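PDB 3WPU: beta-fructofuranosidase, which belongs to the levansucrase/invertase family of the beta-fructosidase clan, whose members are built on a five-bladed beta-propeller. Local coordinates for residues K27-M39 and Y382-G394. Numbering follows the deposited sequence.
Sequences KWTRADARQLQRM and YQPLNGGSGLALG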
loop_
_atom_site.group_PDB
_atom_site.type_symbol
_atom_site.label_atom_id
_atom_site.label_comp_id
_atom_site.label_asym_id
_atom_site.label_seq_id
_atom_site.Cartn_x
_atom_site.Cartn_y
_atom_site.Cartn_z
ATOM N N LYS A 27 9.104 2.748 17.772
ATOM C CA LYS A 27 10.172 1.943 17.163
ATOM C C LYS A 27 9.718 0.524 16.941
ATOM O O LYS A 27 9.169 -0.130 17.844
ATOM C CB LYS A 27 11.406 1.946 18.067
ATOM C CG LYS A 27 12.005 3.331 18.266
ATOM C CD LYS A 27 13.249 3.262 19.114
ATOM C CE LYS A 27 13.846 4.628 19.347
ATOM N NZ LYS A 27 13.039 5.374 20.340
ATOM N N TRP A 28 9.961 0.019 15.725
ATOM C CA TRP A 28 9.916 -1.411 15.460
ATOM C C TRP A 28 11.326 -1.881 15.759
ATOM O O TRP A 28 12.244 -1.569 15.006
ATOM C CB TRP A 28 9.551 -1.678 14.004
ATOM C CG TRP A 28 9.406 -3.113 13.639
ATOM C CD1 TRP A 28 9.136 -4.153 14.479
ATOM C CD2 TRP A 28 9.479 -3.682 12.315
ATOM N NE1 TRP A 28 9.079 -5.330 13.771
ATOM C CE2 TRP A 28 9.225 -5.050 12.441
ATOM C CE3 TRP A 28 9.655 -3.141 11.037
ATOM C CZ2 TRP A 28 9.226 -5.908 11.348
ATOM C CZ3 TRP A 28 9.688 -4.009 9.960
ATOM C CH2 TRP A 28 9.427 -5.351 10.124
ATOM N N THR A 29 11.512 -2.521 16.910
ATOM C CA THR A 29 12.867 -2.683 17.444
ATOM C C THR A 29 13.521 -3.942 16.905
ATOM O O THR A 29 12.852 -4.800 16.363
ATOM C CB THR A 29 12.888 -2.777 18.973
ATOM O OG1 THR A 29 12.268 -4.001 19.389
ATOM C CG2 THR A 29 12.144 -1.594 19.609
ATOM N N ARG A 30 14.831 -4.088 17.131
ATOM C CA ARG A 30 15.519 -5.337 16.773
ATOM C C ARG A 30 14.987 -6.515 17.600
ATOM O O ARG A 30 14.819 -7.599 17.078
ATOM C CB ARG A 30 17.032 -5.182 16.928
ATOM C CG ARG A 30 17.627 -4.267 15.872
ATOM C CD ARG A 30 19.151 -4.199 15.923
ATOM N NE ARG A 30 19.848 -5.473 15.754
ATOM C CZ ARG A 30 20.218 -5.991 14.587
ATOM N NH1 ARG A 30 19.925 -5.380 13.446
ATOM N NH2 ARG A 30 20.874 -7.142 14.560
ATOM N N ALA A 31 14.673 -6.283 18.876
ATOM C CA ALA A 31 14.096 -7.303 19.732
ATOM C C ALA A 31 12.753 -7.767 19.160
ATOM O O ALA A 31 12.474 -8.973 19.111
ATOM C CB ALA A 31 13.920 -6.758 21.147
ATOM N N ASP A 32 11.948 -6.814 18.698
ATOM C CA ASP A 32 10.641 -7.102 18.065
ATOM C C ASP A 32 10.883 -7.949 16.801
ATOM O O ASP A 32 10.304 -9.014 16.627
ATOM C CB ASP A 32 9.909 -5.790 17.692
ATOM C CG ASP A 32 9.407 -4.985 18.911
ATOM O OD1 ASP A 32 9.251 -5.553 20.016
ATOM O OD2 ASP A 32 9.126 -3.778 18.709
ATOM N N ALA A 33 11.752 -7.458 15.934
ATOM C CA ALA A 33 11.983 -8.101 14.658
ATOM C C ALA A 33 12.562 -9.503 14.829
ATOM O O ALA A 33 12.332 -10.391 13.977
ATOM C CB ALA A 33 12.879 -7.216 13.779
ATOM N N ARG A 34 13.278 -9.754 15.919
ATOM C CA ARG A 34 13.848 -11.096 16.136
ATOM C C ARG A 34 12.793 -12.132 16.492
ATOM O O ARG A 34 13.020 -13.329 16.371
ATOM C CB ARG A 34 15.020 -11.074 17.134
ATOM C CG ARG A 34 16.248 -10.402 16.547
ATOM C CD ARG A 34 17.400 -10.245 17.530
ATOM N NE ARG A 34 17.925 -11.522 18.015
ATOM C CZ ARG A 34 18.746 -11.663 19.062
ATOM N NH1 ARG A 34 19.128 -10.614 19.787
ATOM N NH2 ARG A 34 19.155 -12.883 19.415
ATOM N N GLN A 35 11.599 -11.685 16.873
ATOM C CA GLN A 35 10.487 -12.613 17.059
ATOM C C GLN A 35 10.154 -13.377 15.766
ATOM O O GLN A 35 9.694 -14.502 15.817
ATOM C CB GLN A 35 9.242 -11.884 17.538
ATOM C CG GLN A 35 9.399 -11.072 18.817
ATOM C CD GLN A 35 10.129 -11.812 19.920
ATOM O OE1 GLN A 35 9.648 -12.820 20.441
ATOM N NE2 GLN A 35 11.277 -11.304 20.282
ATOM N N LEU A 36 10.388 -12.754 14.626
ATOM C CA LEU A 36 10.173 -13.396 13.316
ATOM C C LEU A 36 10.976 -14.685 13.209
ATOM O O LEU A 36 10.499 -15.674 12.633
ATOM C CB LEU A 36 10.543 -12.431 12.166
ATOM C CG LEU A 36 9.761 -11.102 12.075
ATOM C CD1 LEU A 36 10.446 -10.097 11.193
ATOM C CD2 LEU A 36 8.338 -11.365 11.593
ATOM N N GLN A 37 12.192 -14.684 13.741
ATOM C CA GLN A 37 13.006 -15.924 13.724
ATOM C C GLN A 37 12.488 -16.939 14.751
ATOM O O GLN A 37 12.514 -18.151 14.536
ATOM C CB GLN A 37 14.482 -15.613 13.984
ATOM C CG GLN A 37 15.064 -14.705 12.940
ATOM C CD GLN A 37 16.421 -14.175 13.323
ATOM O OE1 GLN A 37 17.290 -14.936 13.789
ATOM N NE2 GLN A 37 16.617 -12.869 13.143
ATOM N N ARG A 38 12.014 -16.458 15.900
ATOM C CA ARG A 38 11.480 -17.358 16.916
ATOM C C ARG A 38 10.243 -18.100 16.428
ATOM O O ARG A 38 9.984 -19.207 16.861
ATOM C CB ARG A 38 11.133 -16.577 18.197
ATOM C CG ARG A 38 12.328 -15.924 18.867
ATOM C CD ARG A 38 11.963 -15.256 20.194
ATOM N NE ARG A 38 11.635 -16.240 21.226
ATOM C CZ ARG A 38 10.916 -15.987 22.317
ATOM N NH1 ARG A 38 10.417 -14.779 22.540
ATOM N NH2 ARG A 38 10.667 -16.957 23.205
ATOM N N MET A 39 9.466 -17.460 15.550
ATOM C CA MET A 39 8.224 -18.011 15.062
ATOM C C MET A 39 8.469 -19.023 13.950
ATOM O O MET A 39 7.568 -19.761 13.608
ATOM C CB MET A 39 7.340 -16.895 14.521
ATOM C CG MET A 39 6.847 -15.883 15.558
ATOM S SD MET A 39 6.339 -14.328 14.772
ATOM C CE MET A 39 5.763 -15.100 13.241
ATOM N N TYR A 382 3.208 2.136 19.253
ATOM C CA TYR A 382 2.653 1.019 18.510
ATOM C C TYR A 382 3.205 -0.335 18.971
ATOM O O TYR A 382 4.405 -0.473 19.240
ATOM C CB TYR A 382 2.964 1.182 17.027
ATOM C CG TYR A 382 2.029 2.095 16.261
ATOM C CD1 TYR A 382 2.400 3.402 15.919
ATOM C CD2 TYR A 382 0.761 1.647 15.865
ATOM C CE1 TYR A 382 1.530 4.247 15.230
ATOM C CE2 TYR A 382 -0.096 2.481 15.156
ATOM C CZ TYR A 382 0.296 3.776 14.834
ATOM O OH TYR A 382 -0.601 4.554 14.126
ATOM N N GLN A 383 2.298 -1.300 19.054
ATOM C CA GLN A 383 2.624 -2.679 19.344
ATOM C C GLN A 383 2.707 -3.412 18.010
ATOM O O GLN A 383 1.679 -3.575 17.356
ATOM C CB GLN A 383 1.499 -3.295 20.156
ATOM C CG GLN A 383 1.619 -4.780 20.404
ATOM C CD GLN A 383 2.910 -5.106 21.128
ATOM O OE1 GLN A 383 3.135 -4.640 22.257
ATOM N NE2 GLN A 383 3.799 -5.823 20.468
ATOM N N PRO A 384 3.902 -3.871 17.627
ATOM C CA PRO A 384 3.935 -4.728 16.432
ATOM C C PRO A 384 3.103 -5.983 16.604
ATOM O O PRO A 384 3.081 -6.582 17.685
ATOM C CB PRO A 384 5.417 -5.071 16.307
ATOM C CG PRO A 384 6.142 -3.956 16.968
ATOM C CD PRO A 384 5.254 -3.670 18.166
ATOM N N LEU A 385 2.389 -6.379 15.557
ATOM C CA LEU A 385 1.391 -7.447 15.667
ATOM C C LEU A 385 2.017 -8.825 15.826
ATOM O O LEU A 385 3.202 -9.032 15.474
ATOM C CB LEU A 385 0.465 -7.464 14.439
ATOM C CG LEU A 385 -0.354 -6.201 14.197
ATOM C CD1 LEU A 385 -0.924 -6.227 12.792
ATOM C CD2 LEU A 385 -1.438 -6.033 15.253
ATOM N N ASN A 386 1.234 -9.751 16.378
ATOM C CA ASN A 386 1.586 -11.183 16.427
ATOM C C ASN A 386 2.884 -11.475 17.195
ATOM O O ASN A 386 3.944 -11.737 16.622
ATOM C CB ASN A 386 1.568 -11.756 14.995
ATOM C CG ASN A 386 0.196 -11.632 14.367
ATOM O OD1 ASN A 386 0.007 -11.062 13.263
ATOM N ND2 ASN A 386 -0.766 -12.110 15.069
ATOM N N GLY A 387 2.779 -11.402 18.522
ATOM C CA GLY A 387 3.889 -11.688 19.419
ATOM C C GLY A 387 4.956 -10.612 19.426
ATOM O O GLY A 387 6.088 -10.860 19.816
ATOM N N GLY A 388 4.618 -9.403 18.995
ATOM C CA GLY A 388 5.596 -8.344 18.837
ATOM C C GLY A 388 6.506 -8.440 17.632
ATOM O O GLY A 388 7.470 -7.684 17.518
ATOM N N SER A 389 6.203 -9.339 16.701
ATOM C CA SER A 389 7.044 -9.538 15.551
ATOM C C SER A 389 6.818 -8.470 14.485
ATOM O O SER A 389 7.747 -8.067 13.807
ATOM C CB SER A 389 6.768 -10.909 14.934
ATOM O OG SER A 389 5.473 -10.991 14.339
ATOM N N GLY A 390 5.558 -8.034 14.357
ATOM C CA GLY A 390 5.132 -7.157 13.292
ATOM C C GLY A 390 4.546 -7.887 12.101
ATOM O O GLY A 390 3.882 -7.275 11.259
ATOM N N LEU A 391 4.792 -9.187 11.969
ATOM C CA LEU A 391 4.314 -9.866 10.778
ATOM C C LEU A 391 2.809 -10.087 10.813
ATOM O O LEU A 391 2.310 -10.694 11.753
ATOM C CB LEU A 391 4.988 -11.211 10.616
ATOM C CG LEU A 391 4.669 -12.033 9.364
ATOM C CD1 LEU A 391 4.973 -11.246 8.109
ATOM C CD2 LEU A 391 5.439 -13.326 9.437
ATOM N N ALA A 392 2.128 -9.653 9.754
ATOM C CA ALA A 392 0.706 -9.915 9.550
ATOM C C ALA A 392 0.449 -10.867 8.366
ATOM O O ALA A 392 -0.380 -11.775 8.465
ATOM C CB ALA A 392 -0.049 -8.633 9.359
ATOM N N LEU A 393 1.140 -10.675 7.254
ATOM C CA LEU A 393 0.857 -11.500 6.082
ATOM C C LEU A 393 2.108 -11.678 5.224
ATOM O O LEU A 393 2.382 -10.868 4.330
ATOM C CB LEU A 393 -0.283 -10.898 5.247
ATOM C CG LEU A 393 -0.866 -11.776 4.131
ATOM C CD1 LEU A 393 -1.724 -12.853 4.740
ATOM C CD2 LEU A 393 -1.697 -10.958 3.152
ATOM N N GLY A 394 2.849 -12.738 5.504
ATOM C CA GLY A 394 4.084 -13.051 4.813
ATOM C C GLY A 394 3.892 -14.004 3.655
ATOM O O GLY A 394 3.039 -14.904 3.691
HETATM O O HOH W 1 6.341 -0.321 17.134
HETATM O O HOH W 2 6.746 -6.054 20.952
HETATM O O HOH W 3 7.027 -13.418 20.215
#
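Trp28 and Ser389 share the one direct hydrogen bond between helix 30-38, with its lead-in, and the glycine-rich turn that joins strands 383-384 and 391-394, both paired antiparallel with strand 369-375. Indole NE1 donates to Ser389 O over 3.0 Å, but the bond is bent (139° at the hydrogen) and meets the oxygen from above the carbonyl plane. With CG anti to the backbone N (chi1 -177°), the indole swings toward the turn.

Van der Waals contacts continue along the helix. Pro384 CG packs against both Trp28 CD1 (3.9 Å) and Asp32 OD2 (3.5 Å), which lie on the same side of it. Farther on, Leu36 CD2 presses on Leu391 CB at 3.5 Å, tight for two carbons, and Met39 SD sits 3.4 Å from Ser389 CB. Ser389 OG turns back into its own segment, accepting from Leu391 N in an ST turn.

Backbone proximity adds a nearly straight CA-H...O contact from Ser389 CA to Asp32 O (3.5 Å).

Three waters add further polar links, joining Lys27 O to Tyr382 O, Asp32 OD1 to Gln383 NE2, and Gln35 OE1 to Gly387 O. Asp32 also pairs with Thr29 in a capping box and accepts from His13, while Gln35 NE2 bonds Ala31 O and Pro8 O.

The chemistry thus implies a mixed join: a polar turn backbone lies against the helix, apolar side chains pack beside it, and water donates to acceptor pairs, such as Lys27 O and Tyr382 O, that cannot bond each other.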